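Local coordinates for protein tyrosyl-tRNA synthetase (Archaeoglobus fulgidus, PDB 2CYB) that catalyses the ATP-dependent activation of tyrosine and its transfer to the acceptor end of tRNA(Tyr), working as a homodimer, at residues Ala35-Glu40 / Leu173-Ile178; Leu126-Ile131 / Pro192-Ser197; Gly264-Glu269 / Lys301-Lys306. All blocks are in the same frame, centred on the assembly; numbering follows the deposited sequence.

Contact 1. Residues Ala35-Glu40 / Leu173-Ile178; sequences AYVGYE and LAVGGI. With TYR (tyrosine), chain C.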
ATOM      1  N   ALA A  35      -7.010 -25.905  -4.822  1.00 35.53           N
ATOM      2  CA  ALA A  35      -7.218 -24.834  -5.788  1.00 37.91           C
ATOM      3  C   ALA A  35      -8.216 -23.840  -5.208  1.00 32.38           C
ATOM      4  O   ALA A  35      -9.000 -24.176  -4.320  1.00 36.59           O
ATOM      5  CB  ALA A  35      -7.752 -25.399  -7.098  1.00 34.67           C
ATOM      6  N   TYR A  36      -8.177 -22.608  -5.703  1.00 29.35           N
ATOM      7  CA  TYR A  36      -9.109 -21.593  -5.237  1.00 28.62           C
ATOM      8  C   TYR A  36      -9.350 -20.559  -6.316  1.00 25.50           C
ATOM      9  O   TYR A  36      -8.665 -20.525  -7.333  1.00 24.67           O
ATOM     10  CB  TYR A  36      -8.565 -20.851  -3.990  1.00 26.01           C
ATOM     11  CG  TYR A  36      -7.827 -19.534  -4.267  1.00 28.28           C
ATOM     12  CD1 TYR A  36      -8.203 -18.350  -3.616  1.00 30.00           C
ATOM     13  CD2 TYR A  36      -6.745 -19.479  -5.150  1.00 25.69           C
ATOM     14  CE1 TYR A  36      -7.518 -17.149  -3.835  1.00 31.24           C
ATOM     15  CE2 TYR A  36      -6.052 -18.285  -5.379  1.00 29.86           C
ATOM     16  CZ  TYR A  36      -6.443 -17.127  -4.716  1.00 30.22           C
ATOM     17  OH  TYR A  36      -5.743 -15.960  -4.924  1.00 26.07           O
ATOM     18  N   VAL A  37     -10.346 -19.727  -6.059  1.00 31.19           N
ATOM     19  CA  VAL A  37     -10.669 -18.592  -6.901  1.00 27.41           C
ATOM     20  C   VAL A  37     -11.089 -17.567  -5.867  1.00 29.21           C
ATOM     21  O   VAL A  37     -11.714 -17.905  -4.853  1.00 26.89           O
ATOM     22  CB  VAL A  37     -11.859 -18.819  -7.868  1.00 29.03           C
ATOM     23  CG1 VAL A  37     -12.122 -17.511  -8.644  1.00 28.60           C
ATOM     24  CG2 VAL A  37     -11.549 -19.938  -8.857  1.00 30.29           C
ATOM     25  N   GLY A  38     -10.716 -16.320  -6.103  1.00 26.70           N
ATOM     26  CA  GLY A  38     -11.100 -15.273  -5.183  1.00 26.51           C
ATOM     27  C   GLY A  38     -12.091 -14.382  -5.885  1.00 28.66           C
ATOM     28  O   GLY A  38     -11.995 -14.182  -7.096  1.00 24.87           O
ATOM     29  N   TYR A  39     -13.055 -13.859  -5.135  1.00 26.93           N
ATOM     30  CA  TYR A  39     -14.063 -12.971  -5.703  1.00 29.74           C
ATOM     31  C   TYR A  39     -14.307 -11.739  -4.842  1.00 28.89           C
ATOM     32  O   TYR A  39     -14.486 -11.854  -3.630  1.00 29.84           O
ATOM     33  CB  TYR A  39     -15.414 -13.682  -5.834  1.00 29.16           C
ATOM     34  CG  TYR A  39     -15.427 -14.932  -6.681  1.00 35.07           C
ATOM     35  CD1 TYR A  39     -15.276 -16.194  -6.096  1.00 40.93           C
ATOM     36  CD2 TYR A  39     -15.642 -14.863  -8.059  1.00 33.24           C
ATOM     37  CE1 TYR A  39     -15.347 -17.357  -6.860  1.00 34.08           C
ATOM     38  CE2 TYR A  39     -15.713 -16.028  -8.835  1.00 27.59           C
ATOM     39  CZ  TYR A  39     -15.567 -17.269  -8.223  1.00 34.30           C
ATOM     40  OH  TYR A  39     -15.641 -18.427  -8.967  1.00 34.29           O
ATOM     41  N   GLU A  40     -14.327 -10.563  -5.463  1.00 25.43           N
ATOM     42  CA  GLU A  40     -14.657  -9.349  -4.714  1.00 26.64           C
ATOM     43  C   GLU A  40     -16.174  -9.485  -4.571  1.00 31.37           C
ATOM     44  O   GLU A  40     -16.871  -9.666  -5.565  1.00 26.46           O
ATOM     45  CB  GLU A  40     -14.367  -8.087  -5.528  1.00 27.15           C
ATOM     46  CG  GLU A  40     -12.922  -7.845  -5.875  1.00 29.50           C
ATOM     47  CD  GLU A  40     -12.731  -6.521  -6.596  1.00 31.37           C
ATOM     48  OE1 GLU A  40     -11.697  -6.354  -7.271  1.00 26.90           O
ATOM     49  OE2 GLU A  40     -13.614  -5.645  -6.483  1.00 33.64           O
ATOM     50  N   LEU A 173      -3.002 -24.500  -6.810  1.00 34.66           N
ATOM     51  CA  LEU A 173      -3.471 -24.060  -8.119  1.00 31.26           C
ATOM     52  C   LEU A 173      -4.353 -22.819  -8.008  1.00 30.56           C
ATOM     53  O   LEU A 173      -5.444 -22.866  -7.438  1.00 31.21           O
ATOM     54  CB  LEU A 173      -4.261 -25.187  -8.798  1.00 32.82           C
ATOM     55  CG  LEU A 173      -4.887 -24.861 -10.160  1.00 32.39           C
ATOM     56  CD1 LEU A 173      -3.795 -24.634 -11.187  1.00 31.60           C
ATOM     57  CD2 LEU A 173      -5.797 -25.999 -10.595  1.00 38.17           C
ATOM     58  N   ALA A 174      -3.869 -21.706  -8.549  1.00 34.18           N
ATOM     59  CA  ALA A 174      -4.628 -20.454  -8.533  1.00 33.22           C
ATOM     60  C   ALA A 174      -5.460 -20.401  -9.814  1.00 28.13           C
ATOM     61  O   ALA A 174      -4.912 -20.414 -10.909  1.00 31.91           O
ATOM     62  CB  ALA A 174      -3.676 -19.261  -8.484  1.00 31.10           C
ATOM     63  N   VAL A 175      -6.775 -20.334  -9.667  1.00 27.17           N
ATOM     64  CA  VAL A 175      -7.670 -20.276 -10.816  1.00 28.31           C
ATOM     65  C   VAL A 175      -8.254 -18.867 -10.948  1.00 27.53           C
ATOM     66  O   VAL A 175      -8.631 -18.248  -9.954  1.00 27.81           O
ATOM     67  CB  VAL A 175      -8.844 -21.274 -10.663  1.00 30.94           C
ATOM     68  CG1 VAL A 175      -9.759 -21.187 -11.870  1.00 29.58           C
ATOM     69  CG2 VAL A 175      -8.310 -22.698 -10.506  1.00 33.49           C
ATOM     70  N   GLY A 176      -8.320 -18.361 -12.176  1.00 27.03           N
ATOM     71  CA  GLY A 176      -8.893 -17.043 -12.381  1.00 29.02           C
ATOM     72  C   GLY A 176      -8.995 -16.711 -13.851  1.00 29.33           C
ATOM     73  O   GLY A 176      -8.455 -17.429 -14.694  1.00 25.38           O
ATOM     74  N   GLY A 177      -9.704 -15.634 -14.169  1.00 27.23           N
ATOM     75  CA  GLY A 177      -9.806 -15.240 -15.556  1.00 27.21           C
ATOM     76  C   GLY A 177      -8.414 -14.851 -16.023  1.00 30.17           C
ATOM     77  O   GLY A 177      -7.535 -14.553 -15.211  1.00 28.41           O
ATOM     78  N   ILE A 178      -8.211 -14.851 -17.333  1.00 29.50           N
ATOM     79  CA  ILE A 178      -6.925 -14.499 -17.910  1.00 30.84           C
ATOM     80  C   ILE A 178      -6.537 -13.053 -17.570  1.00 27.72           C
ATOM     81  O   ILE A 178      -5.379 -12.663 -17.714  1.00 29.01           O
ATOM     82  CB  ILE A 178      -6.955 -14.702 -19.452  1.00 32.14           C
ATOM     83  CG1 ILE A 178      -5.554 -14.547 -20.035  1.00 39.29           C
ATOM     84  CG2 ILE A 178      -7.899 -13.714 -20.087  1.00 35.49           C
ATOM     85  CD1 ILE A 178      -4.675 -15.754 -19.828  1.00 38.95           C
TER
HETATM   86  N   TYR C 401      -8.675 -10.010  -8.549  1.00 23.64           N
HETATM   87  CA  TYR C 401      -9.872 -10.884  -8.628  1.00 24.29           C
HETATM   88  C   TYR C 401     -10.906 -10.312  -9.595  1.00 28.77           C
HETATM   89  O   TYR C 401     -11.962 -10.946  -9.757  1.00 29.21           O
HETATM   90  CB  TYR C 401     -10.473 -11.051  -7.228  1.00 27.15           C
HETATM   91  CG  TYR C 401      -9.508 -11.730  -6.287  1.00 24.91           C
HETATM   92  CD1 TYR C 401      -9.118 -11.130  -5.089  1.00 25.85           C
HETATM   93  CD2 TYR C 401      -8.978 -12.986  -6.606  1.00 22.90           C
HETATM   94  CE1 TYR C 401      -8.218 -11.775  -4.222  1.00 23.28           C
HETATM   95  CE2 TYR C 401      -8.090 -13.630  -5.762  1.00 26.77           C
HETATM   96  CZ  TYR C 401      -7.714 -13.024  -4.570  1.00 28.99           C
HETATM   97  OH  TYR C 401      -6.850 -13.685  -3.734  1.00 25.54           O
HETATM   98  OXT TYR C 401     -10.639  -9.248 -10.191  1.00 29.79           O
HETATM   99  O   HOH W   1      -8.674 -16.056  -8.339  1.00 29.76           O
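A174 and the bound tyrosine both meet the ring of Y36 at its edge, near the ring plane. On one side A174 presents its methyl, with CE2 of Y36 4.0 Å from A174 CB; at the hydroxyl end the phenolic OH of the bound tyrosine lies in plane, 2.8 Å from Y36 OH and within hydrogen-bonding distance of it. The chi1 of Y36, 95°, lies well away from the staggered positions, with the ring edge set between A174 CB and the ligand hydroxyl. A second ring, that of Y39, takes CG1 of V37 over one face, offset toward the rim. The two strands run parallel but splay by 37°. They are joined where they start: Y36 N donates to L173 O (3.2 Å) and Y36 O accepts from V175 N (3.0 Å). One step further on, a water takes the place of the direct bond, accepting from G38 N (3.0 Å) and donating to V175 O (2.7 Å). On the face turned to helix 47-61, V37 CG2 packs against V175 CB at 3.5 Å; Y36 and A174 occupy the other face, against helix 154-168. A phenylalanine in place of Y36 would probably keep the methyl contact with A174 but leave the ligand hydroxyl without one of its polar mates. G38 matters too, because any CB there would run into CE2 of the bound tyrosine. D165, Q162, Q180 and Y158 supply further hydrogen bonds to the amino acid. Two neighbouring parallel strands parting toward their C-terminal ends, with the substrate lodged at the split, form the classic crevice of the class I synthetase Rossmann fold, serving in this enzyme as the tyrosine pocket.

Contact 2. Residues Leu126-Ile131 / Pro192-Ser197; sequences LKMARI and PRLGYS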
ATOM      1  N   LEU A 126       4.054  -6.081   3.646  1.00 25.02           N
ATOM      2  CA  LEU A 126       5.119  -5.086   3.672  1.00 26.83           C
ATOM      3  C   LEU A 126       6.369  -5.582   2.942  1.00 25.79           C
ATOM      4  O   LEU A 126       7.029  -4.813   2.240  1.00 28.26           O
ATOM      5  CB  LEU A 126       5.458  -4.702   5.118  1.00 24.80           C
ATOM      6  CG  LEU A 126       4.345  -3.995   5.899  1.00 25.51           C
ATOM      7  CD1 LEU A 126       4.929  -3.441   7.181  1.00 35.19           C
ATOM      8  CD2 LEU A 126       3.724  -2.874   5.069  1.00 31.93           C
ATOM      9  N   LYS A 127       6.687  -6.862   3.102  1.00 24.92           N
ATOM     10  CA  LYS A 127       7.847  -7.453   2.436  1.00 21.96           C
ATOM     11  C   LYS A 127       7.603  -7.484   0.930  1.00 25.53           C
ATOM     12  O   LYS A 127       8.493  -7.150   0.134  1.00 26.88           O
ATOM     13  CB  LYS A 127       8.089  -8.870   2.955  1.00 28.37           C
ATOM     14  CG  LYS A 127       8.553  -8.915   4.404  1.00 34.28           C
ATOM     15  CD  LYS A 127       8.704 -10.351   4.897  1.00 40.63           C
ATOM     16  CE  LYS A 127       9.255 -10.391   6.316  1.00 44.48           C
ATOM     17  NZ  LYS A 127       9.423 -11.788   6.811  1.00 39.31           N
ATOM     18  N   MET A 128       6.402  -7.897   0.538  1.00 24.14           N
ATOM     19  CA  MET A 128       6.045  -7.925  -0.882  1.00 28.72           C
ATOM     20  C   MET A 128       6.147  -6.511  -1.463  1.00 27.48           C
ATOM     21  O   MET A 128       6.673  -6.313  -2.564  1.00 26.00           O
ATOM     22  CB  MET A 128       4.614  -8.441  -1.069  1.00 31.39           C
ATOM     23  CG  MET A 128       4.471  -9.951  -1.045  1.00 43.53           C
ATOM     24  SD  MET A 128       5.204 -10.703  -2.523  1.00 43.65           S
ATOM     25  CE  MET A 128       3.998 -10.266  -3.747  1.00 37.20           C
ATOM     26  N   ALA A 129       5.640  -5.525  -0.725  1.00 24.31           N
ATOM     27  CA  ALA A 129       5.684  -4.138  -1.199  1.00 26.53           C
ATOM     28  C   ALA A 129       7.110  -3.631  -1.356  1.00 24.94           C
ATOM     29  O   ALA A 129       7.397  -2.848  -2.256  1.00 21.85           O
ATOM     30  CB  ALA A 129       4.905  -3.214  -0.243  1.00 24.21           C
ATOM     31  N   ARG A 130       8.000  -4.071  -0.470  1.00 23.20           N
ATOM     32  CA  ARG A 130       9.396  -3.651  -0.508  1.00 26.21           C
ATOM     33  C   ARG A 130      10.147  -4.202  -1.724  1.00 25.70           C
ATOM     34  O   ARG A 130      11.086  -3.570  -2.212  1.00 27.27           O
ATOM     35  CB  ARG A 130      10.098  -4.096   0.782  1.00 28.37           C
ATOM     36  CG  ARG A 130      11.624  -4.066   0.737  1.00 36.93           C
ATOM     37  CD  ARG A 130      12.160  -2.658   0.690  1.00 31.83           C
ATOM     38  NE  ARG A 130      13.624  -2.632   0.720  1.00 39.75           N
ATOM     39  CZ  ARG A 130      14.402  -2.692  -0.357  1.00 36.51           C
ATOM     40  NH1 ARG A 130      15.722  -2.659  -0.225  1.00 34.50           N
ATOM     41  NH2 ARG A 130      13.866  -2.771  -1.568  1.00 28.52           N
ATOM     42  N   ILE A 131       9.733  -5.366  -2.222  1.00 22.61           N
ATOM     43  CA  ILE A 131      10.420  -5.962  -3.372  1.00 28.38           C
ATOM     44  C   ILE A 131       9.679  -5.847  -4.700  1.00 30.48           C
ATOM     45  O   ILE A 131      10.153  -6.332  -5.725  1.00 29.48           O
ATOM     46  CB  ILE A 131      10.756  -7.458  -3.109  1.00 28.78           C
ATOM     47  CG1 ILE A 131       9.478  -8.300  -3.044  1.00 27.65           C
ATOM     48  CG2 ILE A 131      11.489  -7.585  -1.777  1.00 31.42           C
ATOM     49  CD1 ILE A 131       9.730  -9.809  -2.965  1.00 30.53           C
ATOM     50  N   PRO A 192       8.317 -16.850  -3.930  1.00 34.30           N
ATOM     51  CA  PRO A 192       9.480 -17.613  -3.468  1.00 34.39           C
ATOM     52  C   PRO A 192      10.421 -16.762  -2.611  1.00 35.66           C
ATOM     53  O   PRO A 192      11.076 -17.278  -1.706  1.00 35.81           O
ATOM     54  CB  PRO A 192      10.137 -18.068  -4.771  1.00 38.20           C
ATOM     55  CG  PRO A 192       8.968 -18.192  -5.719  1.00 38.35           C
ATOM     56  CD  PRO A 192       8.188 -16.926  -5.399  1.00 32.08           C
ATOM     57  N   ARG A 193      10.476 -15.461  -2.893  1.00 34.00           N
ATOM     58  CA  ARG A 193      11.343 -14.560  -2.144  1.00 31.70           C
ATOM     59  C   ARG A 193      10.884 -14.432  -0.699  1.00 36.98           C
ATOM     60  O   ARG A 193      11.641 -13.980   0.163  1.00 36.56           O
ATOM     61  CB  ARG A 193      11.387 -13.183  -2.799  1.00 28.54           C
ATOM     62  CG  ARG A 193      11.971 -13.180  -4.202  1.00 32.97           C
ATOM     63  CD  ARG A 193      13.453 -13.517  -4.196  1.00 29.56           C
ATOM     64  NE  ARG A 193      14.044 -13.367  -5.523  1.00 32.95           N
ATOM     65  CZ  ARG A 193      15.347 -13.340  -5.762  1.00 32.42           C
ATOM     66  NH1 ARG A 193      16.214 -13.453  -4.758  1.00 32.03           N
ATOM     67  NH2 ARG A 193      15.786 -13.185  -7.008  1.00 32.45           N
ATOM     68  N   LEU A 194       9.642 -14.826  -0.436  1.00 28.42           N
ATOM     69  CA  LEU A 194       9.107 -14.768   0.913  1.00 30.87           C
ATOM     70  C   LEU A 194       9.041 -16.161   1.520  1.00 32.11           C
ATOM     71  O   LEU A 194       8.415 -16.372   2.556  1.00 33.27           O
ATOM     72  CB  LEU A 194       7.717 -14.116   0.912  1.00 27.95           C
ATOM     73  CG  LEU A 194       7.724 -12.580   0.901  1.00 30.46           C
ATOM     74  CD1 LEU A 194       8.382 -12.062  -0.363  1.00 29.68           C
ATOM     75  CD2 LEU A 194       6.300 -12.058   0.999  1.00 33.10           C
ATOM     76  N   GLY A 195       9.688 -17.115   0.859  1.00 35.94           N
ATOM     77  CA  GLY A 195       9.699 -18.476   1.358  1.00 35.77           C
ATOM     78  C   GLY A 195       8.479 -19.310   1.015  1.00 40.98           C
ATOM     79  O   GLY A 195       8.223 -20.316   1.674  1.00 39.90           O
ATOM     80  N   TYR A 196       7.714 -18.905   0.004  1.00 32.93           N
ATOM     81  CA  TYR A 196       6.534 -19.666  -0.395  1.00 36.10           C
ATOM     82  C   TYR A 196       6.725 -20.247  -1.790  1.00 36.38           C
ATOM     83  O   TYR A 196       7.529 -19.751  -2.570  1.00 39.79           O
ATOM     84  CB  TYR A 196       5.290 -18.778  -0.378  1.00 37.49           C
ATOM     85  CG  TYR A 196       5.013 -18.146   0.965  1.00 37.34           C
ATOM     86  CD1 TYR A 196       5.091 -16.763   1.132  1.00 38.47           C
ATOM     87  CD2 TYR A 196       4.657 -18.923   2.064  1.00 37.03           C
ATOM     88  CE1 TYR A 196       4.815 -16.169   2.359  1.00 32.69           C
ATOM     89  CE2 TYR A 196       4.381 -18.340   3.303  1.00 38.91           C
ATOM     90  CZ  TYR A 196       4.461 -16.961   3.439  1.00 37.72           C
ATOM     91  OH  TYR A 196       4.180 -16.373   4.647  1.00 31.92           O
ATOM     92  N   SER A 197       5.980 -21.297  -2.112  1.00 37.01           N
ATOM     93  CA  SER A 197       6.125 -21.915  -3.424  1.00 41.10           C
ATOM     94  C   SER A 197       5.419 -21.139  -4.530  1.00 40.25           C
ATOM     95  O   SER A 197       4.444 -20.424  -4.290  1.00 42.97           O
ATOM     96  CB  SER A 197       5.610 -23.359  -3.380  1.00 40.88           C
ATOM     97  OG  SER A 197       4.299 -23.417  -2.853  1.00 58.51           O
TER
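K127 and L194 bring the two backbones closest, CA to CA 7.6 Å, where helix 119-131 faces the tight turn that follows helix 181-190. The helix belongs to the insertion between strands 108-111 and 173-177 of the Rossmann fold, which in tyrosyl-tRNA synthetases commonly carries the dimer interface; the turn lies on the crossover from strand 173-177 to its parallel neighbour 200-204. In that turn G195 N reaches back to P192 O, with R193 and L194 at the corners of a type I turn, and G195 then continues with positive phi. No hydrogen bond crosses between the segments, and the junction is apolar. L194 is its centre: the side chain points at the helix, and M128 SD lies near both of its methyls. CD2 presses on M128 CG at 3.5 Å, a tight carbon pair, the two chains crossing at about a right angle. The bend of M128 at chi2 (-70°) sets SD beside the leucine, 3.9 Å from L194 CD2. The aliphatic base of K127 borders the same methyl through its CB. I131 closes the other flank, its CG1 held between the backbone N and carbonyl carbon and its CD1 extended toward the turn, 3.8 Å from R193 CB, while the guanidinium of R193 leads away. N190 lies against both M128 and I131. The helix also serves the dimer: R130 makes a salt bridge to E79 of the second subunit, and K127 packs on Y76 of that same chain. Beyond the turn, Y196 bonds through OH to D124. The other methyl of the leucine finishes the cluster, with L194 CD1 3.7 Å from I131 CD1.

Contact 3. Residues Gly264-Glu269 / Lys301-Lys306; sequences GKIVVE and KIAVAK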
ATOM      1  N   GLY A 264     -24.143 -32.059 -20.267  1.00 35.46           N
ATOM      2  CA  GLY A 264     -23.602 -33.187 -21.009  1.00 36.22           C
ATOM      3  C   GLY A 264     -23.947 -33.142 -22.485  1.00 43.71           C
ATOM      4  O   GLY A 264     -23.166 -33.564 -23.341  1.00 43.21           O
ATOM      5  N   LYS A 265     -25.130 -32.623 -22.784  1.00 41.23           N
ATOM      6  CA  LYS A 265     -25.593 -32.507 -24.156  1.00 37.52           C
ATOM      7  C   LYS A 265     -26.676 -31.445 -24.182  1.00 40.20           C
ATOM      8  O   LYS A 265     -27.230 -31.093 -23.141  1.00 42.48           O
ATOM      9  CB  LYS A 265     -26.173 -33.839 -24.643  1.00 44.91           C
ATOM     10  CG  LYS A 265     -27.377 -34.327 -23.845  1.00 53.35           C
ATOM     11  CD  LYS A 265     -27.016 -34.598 -22.388  1.00 67.01           C
ATOM     12  CE  LYS A 265     -28.218 -35.066 -21.576  1.00 73.78           C
ATOM     13  NZ  LYS A 265     -28.754 -36.376 -22.041  1.00 73.62           N
ATOM     14  N   ILE A 266     -26.976 -30.929 -25.364  1.00 35.99           N
ATOM     15  CA  ILE A 266     -28.021 -29.925 -25.475  1.00 33.37           C
ATOM     16  C   ILE A 266     -28.945 -30.268 -26.636  1.00 36.15           C
ATOM     17  O   ILE A 266     -28.499 -30.470 -27.769  1.00 37.29           O
ATOM     18  CB  ILE A 266     -27.429 -28.515 -25.663  1.00 34.13           C
ATOM     19  CG1 ILE A 266     -28.559 -27.493 -25.818  1.00 38.36           C
ATOM     20  CG2 ILE A 266     -26.492 -28.498 -26.863  1.00 36.51           C
ATOM     21  CD1 ILE A 266     -28.076 -26.052 -25.895  1.00 41.35           C
ATOM     22  N   VAL A 267     -30.232 -30.367 -26.332  1.00 32.28           N
ATOM     23  CA  VAL A 267     -31.230 -30.672 -27.338  1.00 33.24           C
ATOM     24  C   VAL A 267     -31.745 -29.354 -27.904  1.00 34.91           C
ATOM     25  O   VAL A 267     -32.190 -28.476 -27.164  1.00 40.03           O
ATOM     26  CB  VAL A 267     -32.412 -31.455 -26.727  1.00 37.26           C
ATOM     27  CG1 VAL A 267     -33.488 -31.686 -27.776  1.00 41.82           C
ATOM     28  CG2 VAL A 267     -31.924 -32.782 -26.176  1.00 37.85           C
ATOM     29  N   VAL A 268     -31.664 -29.210 -29.218  1.00 30.66           N
ATOM     30  CA  VAL A 268     -32.137 -28.008 -29.879  1.00 32.30           C
ATOM     31  C   VAL A 268     -33.418 -28.367 -30.620  1.00 37.31           C
ATOM     32  O   VAL A 268     -33.377 -28.939 -31.711  1.00 35.33           O
ATOM     33  CB  VAL A 268     -31.094 -27.488 -30.878  1.00 30.75           C
ATOM     34  CG1 VAL A 268     -31.606 -26.247 -31.579  1.00 31.19           C
ATOM     35  CG2 VAL A 268     -29.794 -27.190 -30.147  1.00 31.42           C
ATOM     36  N   GLU A 269     -34.560 -28.054 -30.019  1.00 33.07           N
ATOM     37  CA  GLU A 269     -35.835 -28.354 -30.658  1.00 38.43           C
ATOM     38  C   GLU A 269     -35.998 -27.411 -31.844  1.00 37.63           C
ATOM     39  O   GLU A 269     -35.678 -26.219 -31.750  1.00 33.52           O
ATOM     40  CB  GLU A 269     -36.990 -28.165 -29.670  1.00 39.19           C
ATOM     41  CG  GLU A 269     -36.782 -28.869 -28.340  1.00 50.33           C
ATOM     42  CD  GLU A 269     -38.048 -28.948 -27.502  1.00 55.76           C
ATOM     43  OE1 GLU A 269     -38.851 -27.993 -27.527  1.00 55.98           O
ATOM     44  OE2 GLU A 269     -38.232 -29.968 -26.803  1.00 62.39           O
ATOM     45  N   LYS A 301     -30.461 -19.975 -30.068  1.00 37.50           N
ATOM     46  CA  LYS A 301     -30.870 -19.038 -29.023  1.00 32.66           C
ATOM     47  C   LYS A 301     -31.990 -19.584 -28.150  1.00 37.25           C
ATOM     48  O   LYS A 301     -31.927 -19.498 -26.922  1.00 31.45           O
ATOM     49  CB  LYS A 301     -31.304 -17.703 -29.634  1.00 31.80           C
ATOM     50  CG  LYS A 301     -30.157 -16.848 -30.148  1.00 30.07           C
ATOM     51  CD  LYS A 301     -30.665 -15.473 -30.588  1.00 37.64           C
ATOM     52  CE  LYS A 301     -29.523 -14.537 -30.941  1.00 41.14           C
ATOM     53  NZ  LYS A 301     -30.001 -13.160 -31.260  1.00 39.98           N
ATOM     54  N   ILE A 302     -33.022 -20.143 -28.777  1.00 33.38           N
ATOM     55  CA  ILE A 302     -34.136 -20.685 -28.017  1.00 35.39           C
ATOM     56  C   ILE A 302     -33.668 -21.776 -27.064  1.00 33.73           C
ATOM     57  O   ILE A 302     -34.085 -21.815 -25.900  1.00 33.83           O
ATOM     58  CB  ILE A 302     -35.230 -21.274 -28.939  1.00 33.16           C
ATOM     59  CG1 ILE A 302     -35.831 -20.165 -29.810  1.00 36.87           C
ATOM     60  CG2 ILE A 302     -36.319 -21.929 -28.095  1.00 33.08           C
ATOM     61  CD1 ILE A 302     -36.408 -19.009 -29.013  1.00 42.80           C
ATOM     62  N   ALA A 303     -32.806 -22.661 -27.556  1.00 34.47           N
ATOM     63  CA  ALA A 303     -32.300 -23.756 -26.738  1.00 34.21           C
ATOM     64  C   ALA A 303     -31.404 -23.249 -25.609  1.00 27.39           C
ATOM     65  O   ALA A 303     -31.510 -23.707 -24.467  1.00 31.24           O
ATOM     66  CB  ALA A 303     -31.530 -24.763 -27.619  1.00 31.79           C
ATOM     67  N   VAL A 304     -30.522 -22.308 -25.926  1.00 27.52           N
ATOM     68  CA  VAL A 304     -29.620 -21.762 -24.911  1.00 27.77           C
ATOM     69  C   VAL A 304     -30.428 -21.078 -23.801  1.00 28.40           C
ATOM     70  O   VAL A 304     -30.125 -21.229 -22.621  1.00 29.45           O
ATOM     71  CB  VAL A 304     -28.633 -20.757 -25.527  1.00 28.09           C
ATOM     72  CG1 VAL A 304     -27.860 -20.020 -24.422  1.00 31.75           C
ATOM     73  CG2 VAL A 304     -27.669 -21.490 -26.448  1.00 32.98           C
ATOM     74  N   ALA A 305     -31.461 -20.333 -24.183  1.00 35.87           N
ATOM     75  CA  ALA A 305     -32.294 -19.656 -23.194  1.00 35.09           C
ATOM     76  C   ALA A 305     -33.001 -20.671 -22.303  1.00 36.55           C
ATOM     77  O   ALA A 305     -33.106 -20.480 -21.090  1.00 37.13           O
ATOM     78  CB  ALA A 305     -33.325 -18.753 -23.892  1.00 31.62           C
ATOM     79  N   LYS A 306     -33.490 -21.756 -22.902  1.00 32.27           N
ATOM     80  CA  LYS A 306     -34.189 -22.778 -22.132  1.00 32.36           C
ATOM     81  C   LYS A 306     -33.277 -23.482 -21.129  1.00 30.72           C
ATOM     82  O   LYS A 306     -33.648 -23.675 -19.969  1.00 32.05           O
ATOM     83  CB  LYS A 306     -34.815 -23.818 -23.066  1.00 31.25           C
ATOM     84  CG  LYS A 306     -35.475 -24.971 -22.330  1.00 33.64           C
ATOM     85  CD  LYS A 306     -36.055 -25.998 -23.293  1.00 47.95           C
ATOM     86  CE  LYS A 306     -36.648 -27.172 -22.530  1.00 57.92           C
ATOM     87  NZ  LYS A 306     -37.178 -28.228 -23.440  1.00 72.46           N
TER
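V268 and A303 mark the nearest approach of strand 266-268 to helix 301-306, CA to CA 5.3 Å, the two axes passing 8.0 Å apart with their directions at 137°. With only a methyl at A303, the helix can probably lie this close: A303 CB is the hub of the contact and fits against the strand itself, 3.8 Å from V267 O. V268 adds one branch, CG2, at 3.9 Å from A303 CB. Alongside, I266 reaches in with a fully extended chain, CG1 anti to the backbone N (chi1 178°) and CD1 carried out to 4.1 Å from A303 CB. Farther out, the extended chains of E269 and K306 cross at about a right angle and form a long salt bridge, E269 OE2 to K306 NZ 3.9 Å, probably a weak attraction at this length. Backbone bonds pair I266 with Y280 and V268 with V278, making the strand one arm of a two-stranded antiparallel hairpin. Y307, farther along helix 297-319, bonds through its OH to V267 N, and helix 250-263 flanks the junction, its I259 touching both I266 and V304.

Overall arrangement
Contacts 1 and 2 are interleaved along the chain, their segments alternating; contact 3 follows once both are closed. Contact 1 lies near the middle of the chain, inside the six-stranded Rossmann sheet. Contact 2, its centre 20 Å away and its nearest atoms about 8 Å, joins the insertion between strands 108-111 and 173-177 to the crossover after strand 173-177; helix 181-190 ties the two, running from the end of that strand to the turn at 192-197. The centre of contact 3 is 29 Å from that of contact 1 and 49 Å from that of contact 2, on the far side of the chain's centre. The tyrosine pocket thus sits between a dimer-facing end and a mainly helical C-terminal end.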